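Long-range contact in lysin (Enterococcus phage IMEEF1, PDB 6IST), which probably cleaves the peptidoglycan of the enterococcal host wall through its CHAP-type cysteine peptidase domain, which binds a calcium ion: residues C[68-80]-C[90-104]. Numbering follows the deposited sequence.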
loop_
_atom_site.group_PDB
_atom_site.type_symbol
_atom_site.label_atom_id
_atom_site.label_comp_id
_atom_site.label_asym_id
_atom_site.label_seq_id
_atom_site.Cartn_x
_atom_site.Cartn_y
_atom_site.Cartn_z
ATOM N N SER C 68 15.672 16.670 -28.109
ATOM C CA SER C 68 16.812 16.037 -28.765
ATOM C C SER C 68 16.998 14.640 -28.227
ATOM O O SER C 68 16.834 14.429 -27.034
ATOM C CB SER C 68 18.072 16.846 -28.404
ATOM O OG SER C 68 19.213 16.161 -28.870
ATOM N N SER C 69 17.461 13.723 -29.076
ATOM C CA SER C 69 17.702 12.358 -28.735
ATOM C C SER C 69 18.773 12.247 -27.720
ATOM O O SER C 69 18.814 11.312 -26.951
ATOM C CB SER C 69 18.083 11.570 -29.974
ATOM O OG SER C 69 19.220 12.158 -30.602
ATOM N N THR C 70 19.659 13.238 -27.686
ATOM C CA THR C 70 20.737 13.175 -26.732
ATOM C C THR C 70 20.281 13.343 -25.306
ATOM O O THR C 70 21.051 13.090 -24.439
ATOM C CB THR C 70 21.875 14.180 -27.028
ATOM O OG1 THR C 70 21.382 15.520 -26.880
ATOM C CG2 THR C 70 22.414 14.010 -28.468
ATOM N N GLN C 71 19.040 13.758 -25.049
ATOM C CA GLN C 71 18.520 13.801 -23.725
ATOM C C GLN C 71 18.028 12.408 -23.195
ATOM O O GLN C 71 17.647 12.328 -22.053
ATOM C CB GLN C 71 17.326 14.792 -23.660
ATOM C CG GLN C 71 17.653 16.228 -24.050
ATOM C CD GLN C 71 16.396 17.093 -24.096
ATOM O OE1 GLN C 71 15.788 17.222 -25.131
ATOM N NE2 GLN C 71 15.958 17.595 -22.945
ATOM N N ILE C 72 17.938 11.383 -24.054
ATOM C CA ILE C 72 17.345 10.093 -23.735
ATOM C C ILE C 72 18.448 9.308 -23.061
ATOM O O ILE C 72 19.604 9.318 -23.548
ATOM C CB ILE C 72 16.849 9.320 -24.966
ATOM C CG1 ILE C 72 15.641 10.083 -25.544
ATOM C CG2 ILE C 72 16.396 7.909 -24.628
ATOM C CD1 ILE C 72 15.318 9.723 -26.984
ATOM N N LYS C 73 18.098 8.718 -21.937
ATOM C CA LYS C 73 18.985 7.823 -21.196
ATOM C C LYS C 73 18.434 6.430 -21.194
ATOM O O LYS C 73 17.206 6.195 -21.196
ATOM C CB LYS C 73 19.128 8.308 -19.750
ATOM C CG LYS C 73 19.714 9.674 -19.580
ATOM C CD LYS C 73 21.196 9.724 -19.789
ATOM C CE LYS C 73 21.704 11.179 -19.691
ATOM N NZ LYS C 73 23.197 11.290 -19.770
ATOM N N ALA C 74 19.318 5.436 -21.105
ATOM C CA ALA C 74 18.880 4.081 -21.026
ATOM C C ALA C 74 17.992 3.872 -19.791
ATOM O O ALA C 74 18.224 4.487 -18.739
ATOM C CB ALA C 74 20.084 3.147 -20.975
ATOM N N GLY C 75 16.866 3.235 -20.027
ATOM C CA GLY C 75 15.900 2.860 -18.982
ATOM C C GLY C 75 14.771 3.897 -18.856
ATOM O O GLY C 75 13.850 3.702 -18.040
ATOM N N ASP C 76 14.811 4.886 -19.706
ATOM C CA ASP C 76 13.743 5.910 -19.816
ATOM C C ASP C 76 12.536 5.249 -20.448
ATOM O O ASP C 76 12.672 4.341 -21.281
ATOM C CB ASP C 76 14.153 7.041 -20.708
ATOM C CG ASP C 76 15.013 8.103 -20.000
ATOM O OD1 ASP C 76 15.134 8.060 -18.746
ATOM O OD2 ASP C 76 15.468 9.034 -20.728
ATOM N N VAL C 77 11.353 5.666 -20.012
ATOM C CA VAL C 77 10.089 5.287 -20.672
ATOM C C VAL C 77 9.854 6.383 -21.729
ATOM O O VAL C 77 9.776 7.557 -21.398
ATOM C CB VAL C 77 8.923 5.265 -19.665
ATOM C CG1 VAL C 77 7.601 5.101 -20.424
ATOM C CG2 VAL C 77 9.095 4.210 -18.588
ATOM N N MET C 78 9.752 6.020 -23.008
ATOM C CA MET C 78 9.589 6.910 -24.103
ATOM C C MET C 78 8.152 7.142 -24.319
ATOM O O MET C 78 7.306 6.228 -24.203
ATOM C CB MET C 78 10.132 6.240 -25.357
ATOM C CG MET C 78 11.569 5.896 -25.296
ATOM S SD MET C 78 12.717 7.224 -25.049
ATOM C CE MET C 78 12.014 8.486 -26.166
ATOM N N ILE C 79 7.864 8.353 -24.646
ATOM C CA ILE C 79 6.536 8.810 -24.945
ATOM C C ILE C 79 6.470 9.497 -26.300
ATOM O O ILE C 79 7.136 10.521 -26.526
ATOM C CB ILE C 79 6.079 9.801 -23.855
ATOM C CG1 ILE C 79 6.365 9.330 -22.419
ATOM C CG2 ILE C 79 4.587 10.105 -24.060
ATOM C CD1 ILE C 79 6.183 10.450 -21.431
ATOM N N TRP C 80 5.605 8.989 -27.184
ATOM C CA TRP C 80 5.257 9.630 -28.417
ATOM C C TRP C 80 3.937 10.260 -28.223
ATOM O O TRP C 80 2.968 9.549 -27.799
ATOM C CB TRP C 80 5.150 8.651 -29.499
ATOM C CG TRP C 80 6.398 8.109 -30.097
ATOM C CD1 TRP C 80 6.961 8.481 -31.312
ATOM C CD2 TRP C 80 7.266 7.086 -29.563
ATOM N NE1 TRP C 80 8.091 7.724 -31.550
ATOM C CE2 TRP C 80 8.322 6.897 -30.494
ATOM C CE3 TRP C 80 7.284 6.367 -28.409
ATOM C CZ2 TRP C 80 9.348 5.960 -30.251
ATOM C CZ3 TRP C 80 8.270 5.380 -28.184
ATOM C CH2 TRP C 80 9.296 5.234 -29.114
ATOM N N HIS C 90 2.274 6.481 -28.223
ATOM C CA HIS C 90 3.022 5.233 -28.288
ATOM C C HIS C 90 4.015 5.294 -27.162
ATOM O O HIS C 90 4.350 6.364 -26.710
ATOM C CB HIS C 90 3.718 5.161 -29.653
ATOM C CG HIS C 90 4.508 3.916 -29.840
ATOM N ND1 HIS C 90 3.969 2.657 -29.818
ATOM C CD2 HIS C 90 5.831 3.762 -29.997
ATOM C CE1 HIS C 90 4.931 1.761 -29.952
ATOM N NE2 HIS C 90 6.079 2.424 -30.063
ATOM N N THR C 91 4.552 4.136 -26.765
ATOM C CA THR C 91 5.521 4.076 -25.691
ATOM C C THR C 91 6.365 2.860 -25.886
ATOM O O THR C 91 6.088 2.057 -26.724
ATOM C CB THR C 91 4.816 4.067 -24.325
ATOM O OG1 THR C 91 5.782 4.158 -23.277
ATOM C CG2 THR C 91 3.925 2.789 -24.117
ATOM N N GLY C 92 7.486 2.851 -25.176
ATOM C CA GLY C 92 8.376 1.680 -25.167
ATOM C C GLY C 92 9.528 2.080 -24.227
ATOM O O GLY C 92 9.490 3.118 -23.559
ATOM N N ILE C 93 10.541 1.218 -24.079
ATOM C CA ILE C 93 11.581 1.479 -23.118
ATOM C C ILE C 93 12.913 1.696 -23.832
ATOM O O ILE C 93 13.348 0.756 -24.530
ATOM C CB ILE C 93 11.774 0.311 -22.137
ATOM C CG1 ILE C 93 10.455 -0.081 -21.387
ATOM C CG2 ILE C 93 12.860 0.645 -21.107
ATOM C CD1 ILE C 93 9.802 1.023 -20.586
ATOM N N ALA C 94 13.612 2.757 -23.485
ATOM C CA ALA C 94 14.963 3.113 -24.120
ATOM C C ALA C 94 15.954 2.115 -23.537
ATOM O O ALA C 94 15.997 1.905 -22.329
ATOM C CB ALA C 94 15.380 4.502 -23.795
ATOM N N THR C 95 16.706 1.459 -24.402
ATOM C CA THR C 95 17.643 0.410 -23.936
ATOM C C THR C 95 19.075 0.888 -23.973
ATOM O O THR C 95 20.000 0.171 -23.452
ATOM C CB THR C 95 17.518 -0.852 -24.761
ATOM O OG1 THR C 95 17.472 -0.557 -26.164
ATOM C CG2 THR C 95 16.223 -1.540 -24.357
ATOM N N GLU C 96 19.235 2.083 -24.528
ATOM C CA GLU C 96 20.519 2.744 -24.681
ATOM C C GLU C 96 20.351 4.229 -24.533
ATOM O O GLU C 96 19.267 4.738 -24.721
ATOM C CB GLU C 96 21.073 2.450 -26.088
ATOM C CG GLU C 96 21.416 0.985 -26.309
ATOM C CD GLU C 96 21.736 0.647 -27.760
ATOM O OE1 GLU C 96 21.642 -0.547 -28.087
ATOM O OE2 GLU C 96 22.041 1.559 -28.577
ATOM N N ASP C 97 21.422 4.965 -24.234
ATOM C CA ASP C 97 21.337 6.418 -24.314
ATOM C C ASP C 97 21.052 6.870 -25.755
ATOM O O ASP C 97 21.469 6.227 -26.707
ATOM C CB ASP C 97 22.620 7.089 -23.816
ATOM C CG ASP C 97 22.885 6.859 -22.305
ATOM O OD1 ASP C 97 22.003 6.366 -21.518
ATOM O OD2 ASP C 97 24.025 7.175 -21.860
ATOM N N GLY C 98 20.395 8.004 -25.941
ATOM C CA GLY C 98 20.134 8.466 -27.254
ATOM C C GLY C 98 21.399 8.879 -27.956
ATOM O O GLY C 98 22.386 9.165 -27.321
ATOM N N ARG C 99 21.383 8.781 -29.262
ATOM C CA ARG C 99 22.598 9.062 -30.040
ATOM C C ARG C 99 22.681 10.491 -30.609
ATOM O O ARG C 99 21.711 11.218 -30.728
ATOM C CB ARG C 99 22.698 8.025 -31.154
ATOM C CG ARG C 99 22.871 6.600 -30.661
ATOM C CD ARG C 99 22.513 5.650 -31.790
ATOM N NE ARG C 99 22.494 4.257 -31.371
ATOM C CZ ARG C 99 22.539 3.220 -32.210
ATOM N NH1 ARG C 99 22.625 3.387 -33.536
ATOM N NH2 ARG C 99 22.504 1.999 -31.709
ATOM N N ALA C 100 23.900 10.906 -30.938
ATOM C CA ALA C 100 24.177 12.242 -31.423
ATOM C C ALA C 100 23.535 12.561 -32.782
ATOM O O ALA C 100 23.254 13.702 -33.068
ATOM C CB ALA C 100 25.702 12.446 -31.483
ATOM N N ASP C 101 23.289 11.542 -33.596
ATOM C CA ASP C 101 22.675 11.710 -34.925
ATOM C C ASP C 101 21.133 11.848 -34.895
ATOM O O ASP C 101 20.467 11.709 -35.930
ATOM C CB ASP C 101 23.101 10.543 -35.820
ATOM C CG ASP C 101 22.483 9.179 -35.380
ATOM O OD1 ASP C 101 21.812 9.105 -34.306
ATOM O OD2 ASP C 101 22.691 8.171 -36.089
ATOM N N GLY C 102 20.544 12.115 -33.727
ATOM C CA GLY C 102 19.100 12.227 -33.650
ATOM C C GLY C 102 18.297 10.907 -33.551
ATOM O O GLY C 102 17.060 10.899 -33.799
ATOM N N THR C 103 18.959 9.795 -33.288
ATOM C CA THR C 103 18.267 8.515 -33.159
ATOM C C THR C 103 18.439 7.929 -31.778
ATOM O O THR C 103 19.222 8.434 -30.931
ATOM C CB THR C 103 18.727 7.498 -34.232
ATOM O OG1 THR C 103 20.080 7.117 -33.976
ATOM C CG2 THR C 103 18.629 8.088 -35.643
ATOM N N PHE C 104 17.639 6.902 -31.505
ATOM C CA PHE C 104 17.738 6.147 -30.302
ATOM C C PHE C 104 17.181 4.728 -30.503
ATOM O O PHE C 104 16.505 4.438 -31.498
ATOM C CB PHE C 104 17.010 6.899 -29.155
ATOM C CG PHE C 104 15.499 6.992 -29.323
ATOM C CD1 PHE C 104 14.927 8.075 -29.986
ATOM C CD2 PHE C 104 14.699 6.071 -28.781
ATOM C CE1 PHE C 104 13.570 8.186 -30.168
ATOM C CE2 PHE C 104 13.317 6.132 -28.975
ATOM C CZ PHE C 104 12.769 7.214 -29.622
#
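H90 turns the edge of its imidazole toward one face of the six-membered ring of W80, with the planes at 60°. The touching atom is CD2 of H90, 3.4 Å from CE3 of W80. With CG anti to the backbone N (chi1 -179°), the H90 side chain runs the same way as that of W80 and sets CD2 over the indole face. F104 comes at W80 from the opposite direction and meets CZ2 of W80 with its CZ, obliquely. The methyl CD1 of I72 sits over a face of F104, 3.8 Å from the ring centroid. M78, bent at chi2 and chi3, lays CE over a face of the same ring and SD against CB of A94. W80, M78 and H90 share one face of the hairpin of strands 77-80 and 90-94, in the antiparallel sheet of the CHAP domain; F104 comes from the next strand, 103-108, and I72 from the loop before strand 77-80. H90 NE2 is hydrogen-bonded to D108 OD2, and C29 lies beside H90, consistent with a Cys-His-Asp triad. On the other sheet face, T91 OG1 donates to M78 O (2.7 Å) and is also hydrogen-bonded to T33 OG1 of helix 29-41. V77 CG2 meets I93 CD1 there. Beyond the strands, D97 OD1 takes the backbone N-H of A74 on its anti lone pair (2.9 Å).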